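Local coordinates for possible substrate binding protein of ABC transporter system (PDB 3N0X), which probably binds a branched-chain or related amino acid as the periplasmic substrate-binding component of an ABC transport system, at residues A[76-82]-A[99-105]; A[116-120]-A[307-311]; A[119-125]-A[333-339]; A[131-135]-A[365-369]. One frame throughout, in Å; residues are numbered along the deposited sequence. Where two conformers were deposited one is given.

Contact 1: residues A[76-82]-A[99-105]; sequences IAIGTSS and ILIVEPA
A chi1 of -170° swings CG1 of I76 away from its own amide nitrogen and sends CD1 along the flank of I99, where the tip lies 3.7 Å from I99 CG2 and 3.8 Å from I101 CD1. In L100 a similar turn about the first bond (chi1 175°) carries CD1 back over the neighbouring strand, 3.7 Å from G79 N and beside A77 CB. Between these side chains the backbones run parallel. A77 N donates to I99 O, I101 N to A77 O (2.8 Å), G79 N to I101 O and E103 N to G79 O. Past the strand ends, cis peptides precede both T80 and P104, and P104 CD packs 3.3 Å from T80 O. Strand 76-79, helix 83-96 and strand 100-102 form a beta-alpha-beta unit of the Rossmann-like lobe of a periplasmic binding protein. T80 OG1 is held by D54 and E103 OE1 by T122. The ladder thus satisfies alternate peptide groups of a buried strand pair, while I78 and I101 lie on one sheet face, toward helices 283-302 and 307-314, and A77, L100 and V102 on the other, where helix 58-70 meets A77.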
loop_
_atom_site.group_PDB
_atom_site.type_symbol
_atom_site.label_atom_id
_atom_site.label_comp_id
_atom_site.label_asym_id
_atom_site.label_seq_id
_atom_site.Cartn_x
_atom_site.Cartn_y
_atom_site.Cartn_z
ATOM N N ILE A 76 -11.317 19.311 -1.975
ATOM C CA ILE A 76 -10.187 18.405 -1.916
ATOM C C ILE A 76 -10.650 17.114 -2.574
ATOM O O ILE A 76 -11.850 16.841 -2.651
ATOM C CB ILE A 76 -9.739 18.208 -0.436
ATOM C CG1 ILE A 76 -8.401 17.461 -0.353
ATOM C CG2 ILE A 76 -10.821 17.537 0.385
ATOM C CD1 ILE A 76 -7.649 17.704 0.968
ATOM N N ALA A 77 -9.707 16.371 -3.147
ATOM C CA ALA A 77 -10.038 15.101 -3.775
ATOM C C ALA A 77 -9.136 14.012 -3.249
ATOM O O ALA A 77 -8.019 14.271 -2.783
ATOM C CB ALA A 77 -9.881 15.202 -5.312
ATOM N N ILE A 78 -9.660 12.791 -3.332
ATOM C CA ILE A 78 -8.942 11.559 -3.000
ATOM C C ILE A 78 -9.055 10.647 -4.190
ATOM O O ILE A 78 -10.137 10.511 -4.737
ATOM C CB ILE A 78 -9.604 10.857 -1.775
ATOM C CG1 ILE A 78 -9.623 11.773 -0.546
ATOM C CG2 ILE A 78 -8.905 9.517 -1.442
ATOM C CD1 ILE A 78 -10.610 11.293 0.577
ATOM N N GLY A 79 -7.945 10.056 -4.648
ATOM C CA GLY A 79 -8.001 9.105 -5.753
ATOM C C GLY A 79 -6.625 8.584 -6.103
ATOM O O GLY A 79 -5.618 9.055 -5.532
ATOM N N THR A 80 -6.506 7.588 -6.969
ATOM C CA THR A 80 -7.582 6.777 -7.525
ATOM C C THR A 80 -7.059 5.345 -7.525
ATOM O O THR A 80 -5.953 5.080 -7.005
ATOM C CB THR A 80 -8.007 7.261 -8.948
ATOM O OG1 THR A 80 -9.092 6.449 -9.418
ATOM C CG2 THR A 80 -6.875 7.226 -9.920
ATOM N N SER A 81 -7.850 4.402 -8.042
ATOM C CA SER A 81 -7.528 2.995 -7.854
ATOM C C SER A 81 -6.304 2.568 -8.655
ATOM O O SER A 81 -5.489 1.769 -8.205
ATOM C CB SER A 81 -8.720 2.112 -8.214
ATOM O OG SER A 81 -9.940 2.652 -7.722
ATOM N N SER A 82 -6.200 3.081 -9.872
ATOM C CA SER A 82 -5.116 2.748 -10.809
ATOM C C SER A 82 -3.981 3.750 -10.728
ATOM O O SER A 82 -4.250 4.944 -10.799
ATOM C CB SER A 82 -5.674 2.754 -12.243
ATOM O OG SER A 82 -4.657 2.901 -13.210
ATOM N N ILE A 99 -5.804 20.278 -3.682
ATOM C CA ILE A 99 -5.087 19.103 -3.230
ATOM C C ILE A 99 -5.721 17.819 -3.767
ATOM O O ILE A 99 -6.948 17.685 -3.826
ATOM C CB ILE A 99 -5.016 19.093 -1.697
ATOM C CG1 ILE A 99 -4.031 20.195 -1.233
ATOM C CG2 ILE A 99 -4.581 17.711 -1.172
ATOM C CD1 ILE A 99 -4.207 20.520 0.208
ATOM N N LEU A 100 -4.861 16.867 -4.098
ATOM C CA LEU A 100 -5.245 15.490 -4.369
ATOM C C LEU A 100 -4.503 14.613 -3.360
ATOM O O LEU A 100 -3.271 14.634 -3.303
ATOM C CB LEU A 100 -4.863 15.104 -5.781
ATOM C CG LEU A 100 -5.111 13.628 -6.149
ATOM C CD1 LEU A 100 -6.585 13.226 -6.090
ATOM C CD2 LEU A 100 -4.537 13.324 -7.522
ATOM N N ILE A 101 -5.260 13.861 -2.566
ATOM C CA ILE A 101 -4.701 12.874 -1.642
ATOM C C ILE A 101 -4.756 11.552 -2.385
ATOM O O ILE A 101 -5.830 11.050 -2.750
ATOM C CB ILE A 101 -5.493 12.761 -0.316
ATOM C CG1 ILE A 101 -5.357 14.072 0.501
ATOM C CG2 ILE A 101 -4.985 11.546 0.472
ATOM C CD1 ILE A 101 -6.353 14.153 1.670
ATOM N N VAL A 102 -3.591 10.998 -2.657
ATOM C CA VAL A 102 -3.504 9.790 -3.463
ATOM C C VAL A 102 -3.739 8.571 -2.579
ATOM O O VAL A 102 -3.046 8.362 -1.572
ATOM C CB VAL A 102 -2.182 9.702 -4.241
ATOM C CG1 VAL A 102 -2.107 8.327 -5.009
ATOM C CG2 VAL A 102 -2.078 10.926 -5.205
ATOM N N GLU A 103 -4.727 7.781 -3.006
ATOM C CA GLU A 103 -5.199 6.610 -2.269
ATOM C C GLU A 103 -6.112 5.846 -3.198
ATOM O O GLU A 103 -7.115 6.401 -3.636
ATOM C CB GLU A 103 -6.017 7.077 -1.036
ATOM C CG GLU A 103 -6.659 5.947 -0.268
ATOM C CD GLU A 103 -5.664 4.987 0.336
ATOM O OE1 GLU A 103 -4.730 5.434 1.076
ATOM O OE2 GLU A 103 -5.884 3.762 0.120
ATOM N N PRO A 104 -5.824 4.562 -3.454
ATOM C CA PRO A 104 -4.729 3.700 -2.976
ATOM C C PRO A 104 -3.457 3.630 -3.803
ATOM O O PRO A 104 -2.525 2.962 -3.367
ATOM C CB PRO A 104 -5.360 2.307 -3.006
ATOM C CG PRO A 104 -6.283 2.379 -4.166
ATOM C CD PRO A 104 -6.884 3.789 -4.116
ATOM N N ALA A 105 -3.421 4.304 -4.946
ATOM C CA ALA A 105 -2.327 4.113 -5.937
ATOM C C ALA A 105 -0.941 4.140 -5.305
ATOM O O ALA A 105 -0.583 5.123 -4.639
ATOM C CB ALA A 105 -2.419 5.127 -7.044
#

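Contact 2: residues A[116-120]-A[307-311]; sequences NRYIF and TEKLI
R117 meets E308 end-on, just after N116, whose OD1 accepts from Y118 N in an Asx turn at the start of a type I beta turn running to I119. The arginine chain bends at chi3 (-64°) and presents NH1 and NH2 to the carboxylate, one nitrogen to each oxygen. R117 NH1 to E308 OE2 measures 2.8 Å and R117 NH2 to E308 OE1 2.9 Å; both bonds are nearly straight and use syn lone pairs. Guanidinium and carboxylate are almost coplanar, 9° apart, and I311 CD1 lies over one guanidinium face, 3.7 Å from R117 NH1. Next, Y118 receives T307 CG2 at its ring edge, 3.6 Å from Y118 CE1, while I311 CD1 packs against Y118 CD1 at 4.0 Å. A water joins Y118 OH to E308 OE2, donating to the carboxylate. F120 completes the inner side, its CE1 lying 4.3 Å from I311 CG1. The contact sets helix 307-314 against the turn that leads into edge strand 119-121 of the first lobe's sheet, and T307 OG1 is taken up by K97 O. With I311 on its face, the salt bridge forms the solvent-facing side of an apolar interior of I311, Y118 and F120. Its two straight, coplanar bonds fix the rotation of the guanidinium, and the water gives E308 OE2 a second donor.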
loop_
_atom_site.group_PDB
_atom_site.type_symbol
_atom_site.label_atom_id
_atom_site.label_comp_id
_atom_site.label_asym_id
_atom_site.label_seq_id
_atom_site.Cartn_x
_atom_site.Cartn_y
_atom_site.Cartn_z
ATOM N N ASN A 116 3.983 16.923 -7.534
ATOM C CA ASN A 116 3.893 18.376 -7.364
ATOM C C ASN A 116 3.329 18.709 -5.977
ATOM O O ASN A 116 2.822 17.818 -5.276
ATOM C CB ASN A 116 3.112 19.028 -8.500
ATOM C CG ASN A 116 1.645 18.759 -8.441
ATOM O OD1 ASN A 116 0.964 19.176 -7.493
ATOM N ND2 ASN A 116 1.119 18.073 -9.465
ATOM N N ARG A 117 3.461 19.976 -5.601
ATOM C CA ARG A 117 3.144 20.436 -4.252
ATOM C C ARG A 117 1.701 20.214 -3.787
ATOM O O ARG A 117 1.427 20.272 -2.599
ATOM C CB ARG A 117 3.510 21.923 -4.093
ATOM C CG ARG A 117 2.653 22.849 -4.925
ATOM C CD ARG A 117 3.256 24.212 -5.069
ATOM N NE ARG A 117 3.343 24.881 -3.772
ATOM C CZ ARG A 117 2.361 25.577 -3.215
ATOM N NH1 ARG A 117 1.203 25.753 -3.844
ATOM N NH2 ARG A 117 2.531 26.116 -2.011
ATOM N N TYR A 118 0.782 20.001 -4.718
ATOM C CA TYR A 118 -0.633 19.771 -4.397
ATOM C C TYR A 118 -0.951 18.297 -4.109
ATOM O O TYR A 118 -2.080 17.960 -3.757
ATOM C CB TYR A 118 -1.509 20.264 -5.570
ATOM C CG TYR A 118 -1.364 21.777 -5.757
ATOM C CD1 TYR A 118 -2.109 22.654 -5.006
ATOM C CD2 TYR A 118 -0.476 22.302 -6.678
ATOM C CE1 TYR A 118 -1.970 24.021 -5.125
ATOM C CE2 TYR A 118 -0.320 23.668 -6.799
ATOM C CZ TYR A 118 -1.072 24.539 -6.025
ATOM O OH TYR A 118 -0.965 25.924 -6.111
ATOM N N ILE A 119 0.046 17.446 -4.271
ATOM C CA ILE A 119 -0.092 15.997 -4.112
ATOM C C ILE A 119 0.374 15.542 -2.725
ATOM O O ILE A 119 1.506 15.811 -2.307
ATOM C CB ILE A 119 0.717 15.232 -5.211
ATOM C CG1 ILE A 119 0.396 15.735 -6.613
ATOM C CG2 ILE A 119 0.503 13.683 -5.086
ATOM C CD1 ILE A 119 -1.073 15.807 -6.956
ATOM N N PHE A 120 -0.534 14.860 -2.017
ATOM C CA PHE A 120 -0.218 14.140 -0.798
ATOM C C PHE A 120 -0.604 12.679 -1.045
ATOM O O PHE A 120 -1.326 12.351 -1.979
ATOM C CB PHE A 120 -0.951 14.693 0.414
ATOM C CG PHE A 120 -0.473 16.054 0.868
ATOM C CD1 PHE A 120 -0.829 17.216 0.156
ATOM C CD2 PHE A 120 0.381 16.177 1.935
ATOM C CE1 PHE A 120 -0.375 18.453 0.581
ATOM C CE2 PHE A 120 0.817 17.409 2.357
ATOM C CZ PHE A 120 0.453 18.542 1.682
ATOM N N THR A 307 -6.577 26.171 -0.078
ATOM C CA THR A 307 -5.523 25.230 -0.430
ATOM C C THR A 307 -4.181 25.566 0.221
ATOM O O THR A 307 -3.531 24.691 0.746
ATOM C CB THR A 307 -5.383 25.102 -1.934
ATOM O OG1 THR A 307 -6.617 24.592 -2.466
ATOM C CG2 THR A 307 -4.233 24.163 -2.307
ATOM N N GLU A 308 -3.743 26.825 0.197
ATOM C CA GLU A 308 -2.440 27.117 0.804
ATOM C C GLU A 308 -2.439 26.819 2.308
ATOM O O GLU A 308 -1.465 26.295 2.827
ATOM C CB GLU A 308 -1.983 28.570 0.536
ATOM C CG GLU A 308 -1.586 28.853 -0.914
ATOM C CD GLU A 308 -0.475 27.950 -1.389
ATOM O OE1 GLU A 308 0.603 27.907 -0.727
ATOM O OE2 GLU A 308 -0.678 27.287 -2.421
ATOM N N LYS A 309 -3.559 27.068 2.990
ATOM C CA LYS A 309 -3.653 26.759 4.423
ATOM C C LYS A 309 -3.621 25.248 4.673
ATOM O O LYS A 309 -3.001 24.781 5.657
ATOM C CB LYS A 309 -4.899 27.407 5.057
ATOM C CG LYS A 309 -4.810 28.936 5.172
ATOM C CD LYS A 309 -6.095 29.505 5.786
ATOM C CE LYS A 309 -5.980 31.010 6.033
ATOM N NZ LYS A 309 -7.260 31.603 6.423
ATOM N N LEU A 310 -4.246 24.495 3.772
ATOM C CA LEU A 310 -4.256 23.034 3.873
ATOM C C LEU A 310 -2.857 22.457 3.646
ATOM O O LEU A 310 -2.425 21.584 4.409
ATOM C CB LEU A 310 -5.261 22.409 2.907
ATOM C CG LEU A 310 -6.730 22.585 3.324
ATOM C CD1 LEU A 310 -7.660 22.086 2.190
ATOM C CD2 LEU A 310 -6.980 21.899 4.661
ATOM N N ILE A 311 -2.133 22.938 2.629
ATOM C CA ILE A 311 -0.764 22.459 2.386
ATOM C C ILE A 311 0.103 22.703 3.622
ATOM O O ILE A 311 0.850 21.824 4.037
ATOM C CB ILE A 311 -0.116 23.123 1.117
ATOM C CG1 ILE A 311 -0.873 22.695 -0.140
ATOM C CG2 ILE A 311 1.391 22.760 0.996
ATOM C CD1 ILE A 311 -0.396 23.400 -1.444
HETATM O O HOH W 1 -2.372 27.683 -4.477
#

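Contact 3: residues A[119-125]-A[333-339]; sequences IFRTGRN and HQALQSM
Q334 OE1 takes R121 NE at 2.8 Å, in the carbonyl plane on a lone pair, though 22° out of the guanidinium plane; N125 ND2 adds a weak bond, its OD1 N-capping helix 126-137 at Q128 N. The bend of Q334 at chi2 (64°) turns the amide back so that NE2 reaches G123 O at 2.9 Å, that oxygen lying in the amide plane and NE2 in the carbonyl plane. Q337 NE2 bonds T122 O, its OE1 accepting from K323 NZ, and the two glutamine nitrogens also grip A335 O from opposite faces of its plane, with Q128 NE2 a third donor. At the other end, H333 ND1 donates to I119 O, 2.7 Å away, from above the carbonyl plane. Backbone bonds R121 N to H333 O and A335 N to R121 O flank a single bridge, R121 with Q334. Edge strand 119-121 here leads to helix 126-137 as strand 335-345 passes alongside, consistent with an interdomain crossover of the hinge, as in periplasmic binding proteins of this family. R124, salt-bridged to D129, hydrogen-bonds a glycerol probably from the crystallisation liquor. H333 and F120 stack offset, centroids 3.8 Å and planes 5° apart, H333 ND1 lying over the phenyl centre.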
loop_
_atom_site.group_PDB
_atom_site.type_symbol
_atom_site.label_atom_id
_atom_site.label_comp_id
_atom_site.label_asym_id
_atom_site.label_seq_id
_atom_site.Cartn_x
_atom_site.Cartn_y
_atom_site.Cartn_z
ATOM N N ILE A 119 0.046 17.446 -4.271
ATOM C CA ILE A 119 -0.092 15.997 -4.112
ATOM C C ILE A 119 0.374 15.542 -2.725
ATOM O O ILE A 119 1.506 15.811 -2.307
ATOM C CB ILE A 119 0.717 15.232 -5.211
ATOM C CG1 ILE A 119 0.396 15.735 -6.613
ATOM C CG2 ILE A 119 0.503 13.683 -5.086
ATOM C CD1 ILE A 119 -1.073 15.807 -6.956
ATOM N N PHE A 120 -0.534 14.860 -2.017
ATOM C CA PHE A 120 -0.218 14.140 -0.798
ATOM C C PHE A 120 -0.604 12.679 -1.045
ATOM O O PHE A 120 -1.326 12.351 -1.979
ATOM C CB PHE A 120 -0.951 14.693 0.414
ATOM C CG PHE A 120 -0.473 16.054 0.868
ATOM C CD1 PHE A 120 -0.829 17.216 0.156
ATOM C CD2 PHE A 120 0.381 16.177 1.935
ATOM C CE1 PHE A 120 -0.375 18.453 0.581
ATOM C CE2 PHE A 120 0.817 17.409 2.357
ATOM C CZ PHE A 120 0.453 18.542 1.682
ATOM N N ARG A 121 -0.086 11.778 -0.228
ATOM C CA ARG A 121 -0.419 10.360 -0.401
ATOM C C ARG A 121 -0.558 9.667 0.931
ATOM O O ARG A 121 0.398 9.608 1.692
ATOM C CB ARG A 121 0.623 9.625 -1.246
ATOM C CG ARG A 121 0.305 8.117 -1.306
ATOM C CD ARG A 121 0.766 7.412 -2.506
ATOM N NE ARG A 121 2.190 7.578 -2.792
ATOM C CZ ARG A 121 2.742 7.116 -3.923
ATOM N NH1 ARG A 121 2.010 6.467 -4.774
ATOM N NH2 ARG A 121 4.024 7.340 -4.205
ATOM N N THR A 122 -1.739 9.072 1.163
ATOM C CA THR A 122 -1.956 8.190 2.308
ATOM C C THR A 122 -1.615 6.709 2.000
ATOM O O THR A 122 -1.192 5.996 2.910
ATOM C CB THR A 122 -3.383 8.298 2.839
ATOM O OG1 THR A 122 -4.318 8.062 1.774
ATOM C CG2 THR A 122 -3.633 9.646 3.446
ATOM N N GLY A 123 -1.837 6.281 0.762
ATOM C CA GLY A 123 -1.500 4.924 0.363
ATOM C C GLY A 123 -0.019 4.686 0.575
ATOM O O GLY A 123 0.791 5.622 0.537
ATOM N N ARG A 124 0.368 3.453 0.871
ATOM C CA ARG A 124 1.805 3.171 0.881
ATOM C C ARG A 124 2.300 3.164 -0.559
ATOM O O ARG A 124 1.564 2.889 -1.490
ATOM C CB ARG A 124 2.172 1.887 1.633
ATOM C CG ARG A 124 2.223 0.603 0.834
ATOM C CD ARG A 124 0.869 0.199 0.270
ATOM N NE ARG A 124 0.928 -1.079 -0.419
ATOM C CZ ARG A 124 -0.027 -1.617 -1.173
ATOM N NH1 ARG A 124 -1.238 -1.056 -1.303
ATOM N NH2 ARG A 124 0.227 -2.764 -1.810
ATOM N N ASN A 125 3.570 3.467 -0.734
ATOM C CA ASN A 125 4.185 3.359 -2.047
ATOM C C ASN A 125 4.941 2.043 -2.200
ATOM O O ASN A 125 5.159 1.312 -1.230
ATOM C CB ASN A 125 5.039 4.598 -2.418
ATOM C CG ASN A 125 6.250 4.800 -1.558
ATOM O OD1 ASN A 125 6.939 3.852 -1.181
ATOM N ND2 ASN A 125 6.547 6.064 -1.235
ATOM N N HIS A 333 5.533 14.752 0.840
ATOM C CA HIS A 333 4.116 14.581 1.184
ATOM C C HIS A 333 3.639 13.129 1.219
ATOM O O HIS A 333 2.447 12.878 1.134
ATOM C CB HIS A 333 3.224 15.347 0.204
ATOM C CG HIS A 333 3.451 16.825 0.176
ATOM N ND1 HIS A 333 2.774 17.642 -0.708
ATOM C CD2 HIS A 333 4.238 17.632 0.928
ATOM C CE1 HIS A 333 3.128 18.901 -0.487
ATOM N NE2 HIS A 333 4.031 18.924 0.482
ATOM N N GLN A 334 4.562 12.186 1.365
ATOM C CA GLN A 334 4.225 10.757 1.491
ATOM C C GLN A 334 3.920 10.447 2.950
ATOM O O GLN A 334 4.658 10.860 3.850
ATOM C CB GLN A 334 5.409 9.902 1.064
ATOM C CG GLN A 334 5.239 8.411 1.319
ATOM C CD GLN A 334 4.091 7.783 0.511
ATOM O OE1 GLN A 334 4.021 7.965 -0.696
ATOM N NE2 GLN A 334 3.168 7.063 1.189
ATOM N N ALA A 335 2.812 9.753 3.188
ATOM C CA ALA A 335 2.516 9.272 4.532
ATOM C C ALA A 335 3.508 8.178 4.917
ATOM O O ALA A 335 3.460 7.075 4.390
ATOM C CB ALA A 335 1.074 8.738 4.640
ATOM N N LEU A 336 4.325 8.479 5.917
ATOM C CA LEU A 336 5.091 7.456 6.598
ATOM C C LEU A 336 4.124 6.703 7.521
ATOM O O LEU A 336 3.196 7.278 8.060
ATOM C CB LEU A 336 6.217 8.074 7.372
ATOM C CG LEU A 336 7.194 8.877 6.489
ATOM C CD1 LEU A 336 8.350 9.335 7.394
ATOM C CD2 LEU A 336 7.685 8.085 5.251
ATOM N N GLN A 337 4.346 5.408 7.668
ATOM C CA GLN A 337 3.394 4.544 8.341
ATOM C C GLN A 337 4.083 3.252 8.737
ATOM O O GLN A 337 5.095 2.859 8.162
ATOM C CB GLN A 337 2.201 4.275 7.409
ATOM C CG GLN A 337 2.579 3.646 6.033
ATOM C CD GLN A 337 1.438 3.676 5.079
ATOM O OE1 GLN A 337 0.603 2.762 5.088
ATOM N NE2 GLN A 337 1.349 4.757 4.275
ATOM N N SER A 338 3.524 2.610 9.753
ATOM C CA SER A 338 3.957 1.276 10.118
ATOM C C SER A 338 3.734 0.318 8.995
ATOM O O SER A 338 2.880 0.543 8.172
ATOM C CB SER A 338 3.153 0.775 11.343
ATOM O OG SER A 338 3.427 1.505 12.508
HETATM N N MSE A 339 4.482 -0.778 9.020
HETATM C CA MSE A 339 4.232 -1.930 8.156
HETATM C C MSE A 339 4.396 -3.178 9.056
HETATM O O MSE A 339 4.912 -3.074 10.173
HETATM C CB MSE A 339 5.225 -1.942 6.982
HETATM C CG MSE A 339 5.190 -0.642 6.135
HETATM SE SE MSE A 339 3.677 -0.420 5.001
HETATM C CE MSE A 339 4.215 -1.736 3.727
#

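Contact 4: residues A[131-135]-A[365-369]; sequences ISNAV and EMNIP
I131 is the main bump on helix 126-137, pushing its side chain into a notch of the 365-369 segment. The walls of that notch are I368 CD1, 3.9 Å from I131 CD1, and M366 CB, 4.0 Å from I131 CG2. I368 comes across the isoleucine at a slant, and in the conformer described P369 CD faces the end of I131. The CG2 branch of I131, opposite the backbone N about the first bond, is the one turned toward the selenomethionine M366. One turn on, V135 supplies the second bump: its CG1 sits 3.7 Å from E365 O, and its CG2 lies 4.2 Å from M366 CG, with the two side chains crossing at about a right angle. M366 fills the groove between these helix residues. Its chi1 (-62°) and extended chi2 (165°) place SE 3.7 Å from S132 CB, and the bend at chi3 (-72°) then turns CE aside. No hydrogen bond spans the two segments. This is a helix-on-loop packing in which the chain beyond strand 359-361 lies over the first helix after the 119-125 crossing. M339 of strand 335-345 touches both S132 and M366, and I131 also meets A164 of helix 152-165. The polar groups find partners outside the contact: S132 OG bonds back to the helix carbonyls of D129 and Q128, E365 forms a salt bridge with R359, and the carbonyl of I368 receives R329.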
loop_
_atom_site.group_PDB
_atom_site.type_symbol
_atom_site.label_atom_id
_atom_site.label_comp_id
_atom_site.label_asym_id
_atom_site.label_seq_id
_atom_site.Cartn_x
_atom_site.Cartn_y
_atom_site.Cartn_z
ATOM N N ILE A 131 10.912 -2.131 0.990
ATOM C CA ILE A 131 11.740 -1.844 2.123
ATOM C C ILE A 131 11.268 -2.566 3.394
ATOM O O ILE A 131 12.077 -3.138 4.143
ATOM C CB ILE A 131 11.836 -0.297 2.322
ATOM C CG1 ILE A 131 12.635 0.306 1.180
ATOM C CG2 ILE A 131 12.459 0.044 3.667
ATOM C CD1 ILE A 131 12.500 1.841 1.033
ATOM N N SER A 132 9.968 -2.512 3.660
ATOM C CA SER A 132 9.435 -3.217 4.802
ATOM C C SER A 132 9.795 -4.713 4.744
ATOM O O SER A 132 10.081 -5.320 5.771
ATOM C CB SER A 132 7.911 -3.030 4.915
ATOM O OG SER A 132 7.204 -3.617 3.831
ATOM N N ASN A 133 9.737 -5.323 3.570
ATOM C CA ASN A 133 10.151 -6.721 3.440
ATOM C C ASN A 133 11.609 -6.964 3.793
ATOM O O ASN A 133 11.947 -7.909 4.494
ATOM C CB ASN A 133 9.789 -7.264 2.054
ATOM C CG ASN A 133 8.354 -7.713 1.982
ATOM O OD1 ASN A 133 8.067 -8.901 2.224
ATOM N ND2 ASN A 133 7.435 -6.788 1.705
ATOM N N ALA A 134 12.487 -6.074 3.334
ATOM C CA ALA A 134 13.913 -6.208 3.633
ATOM C C ALA A 134 14.178 -6.076 5.123
ATOM O O ALA A 134 14.955 -6.845 5.698
ATOM C CB ALA A 134 14.735 -5.166 2.849
ATOM N N VAL A 135 13.533 -5.096 5.773
ATOM C CA VAL A 135 13.690 -4.873 7.196
ATOM C C VAL A 135 13.086 -6.061 7.980
ATOM O O VAL A 135 13.651 -6.475 9.023
ATOM C CB VAL A 135 13.049 -3.516 7.604
ATOM C CG1 VAL A 135 12.934 -3.375 9.122
ATOM C CG2 VAL A 135 13.842 -2.360 6.953
ATOM N N GLU A 365 11.850 2.589 11.886
ATOM C CA GLU A 365 12.593 1.367 11.500
ATOM C C GLU A 365 12.856 1.240 10.010
ATOM O O GLU A 365 13.539 0.289 9.609
ATOM C CB GLU A 365 11.837 0.118 11.982
ATOM C CG GLU A 365 11.749 0.082 13.510
ATOM C CD GLU A 365 10.929 -1.071 14.054
ATOM O OE1 GLU A 365 11.098 -2.205 13.577
ATOM O OE2 GLU A 365 10.197 -0.872 15.028
HETATM N N MSE A 366 12.288 2.130 9.183
HETATM C CA MSE A 366 12.434 2.055 7.724
HETATM C C MSE A 366 12.844 3.415 7.206
HETATM O O MSE A 366 12.222 4.404 7.556
HETATM C CB MSE A 366 11.132 1.641 7.049
HETATM C CG MSE A 366 10.605 0.246 7.430
HETATM SE SE MSE A 366 8.811 -0.040 6.949
HETATM C CE MSE A 366 8.019 1.129 8.275
ATOM N N ASN A 367 13.903 3.465 6.415
ATOM C CA ASN A 367 14.325 4.696 5.735
ATOM C C ASN A 367 13.710 4.733 4.329
ATOM O O ASN A 367 14.144 4.005 3.419
ATOM C CB ASN A 367 15.850 4.765 5.615
ATOM C CG ASN A 367 16.306 6.021 4.904
ATOM O OD1 ASN A 367 15.749 7.086 5.111
ATOM N ND2 ASN A 367 17.319 5.899 4.064
ATOM N N ILE A 368 12.695 5.568 4.133
ATOM C CA ILE A 368 12.007 5.618 2.826
ATOM C C ILE A 368 12.688 6.758 2.033
ATOM O O ILE A 368 12.672 7.934 2.465
ATOM C CB ILE A 368 10.498 5.881 2.967
ATOM C CG1 ILE A 368 9.887 4.914 3.984
ATOM C CG2 ILE A 368 9.825 5.830 1.606
ATOM C CD1 ILE A 368 10.072 3.453 3.696
ATOM N N PRO A 369 13.295 6.425 0.875
ATOM C CA PRO A 369 14.013 7.463 0.118
ATOM C C PRO A 369 13.121 8.639 -0.308
ATOM O O PRO A 369 11.913 8.462 -0.535
ATOM C CB PRO A 369 14.518 6.712 -1.130
ATOM C CG PRO A 369 13.586 5.577 -1.312
ATOM C CD PRO A 369 13.030 5.223 0.062
#

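Contacts 1 and 3 are buried, whereas contacts 2 and 4 are only partly so. Contacts 1, 2 and 3 form one continuous block: strand 100-102 pairs with strand 119-121, L100 N bonding Y118 O and V102 N bonding F120 O, and contacts 2 and 3 share I119 and F120. Chemistry follows place. A regular parallel ladder serves the sheet interior, a salt bridge lies at the exposed side of contact 2, and side-chain amides bond backbone carbonyls where the chains cross. Contact 4 has no hydrogen bond across it and is mainly apolar packing. It lies on the opposite side of the chain's centre from contact 1 but touches contact 3 through M339, S132 and M366.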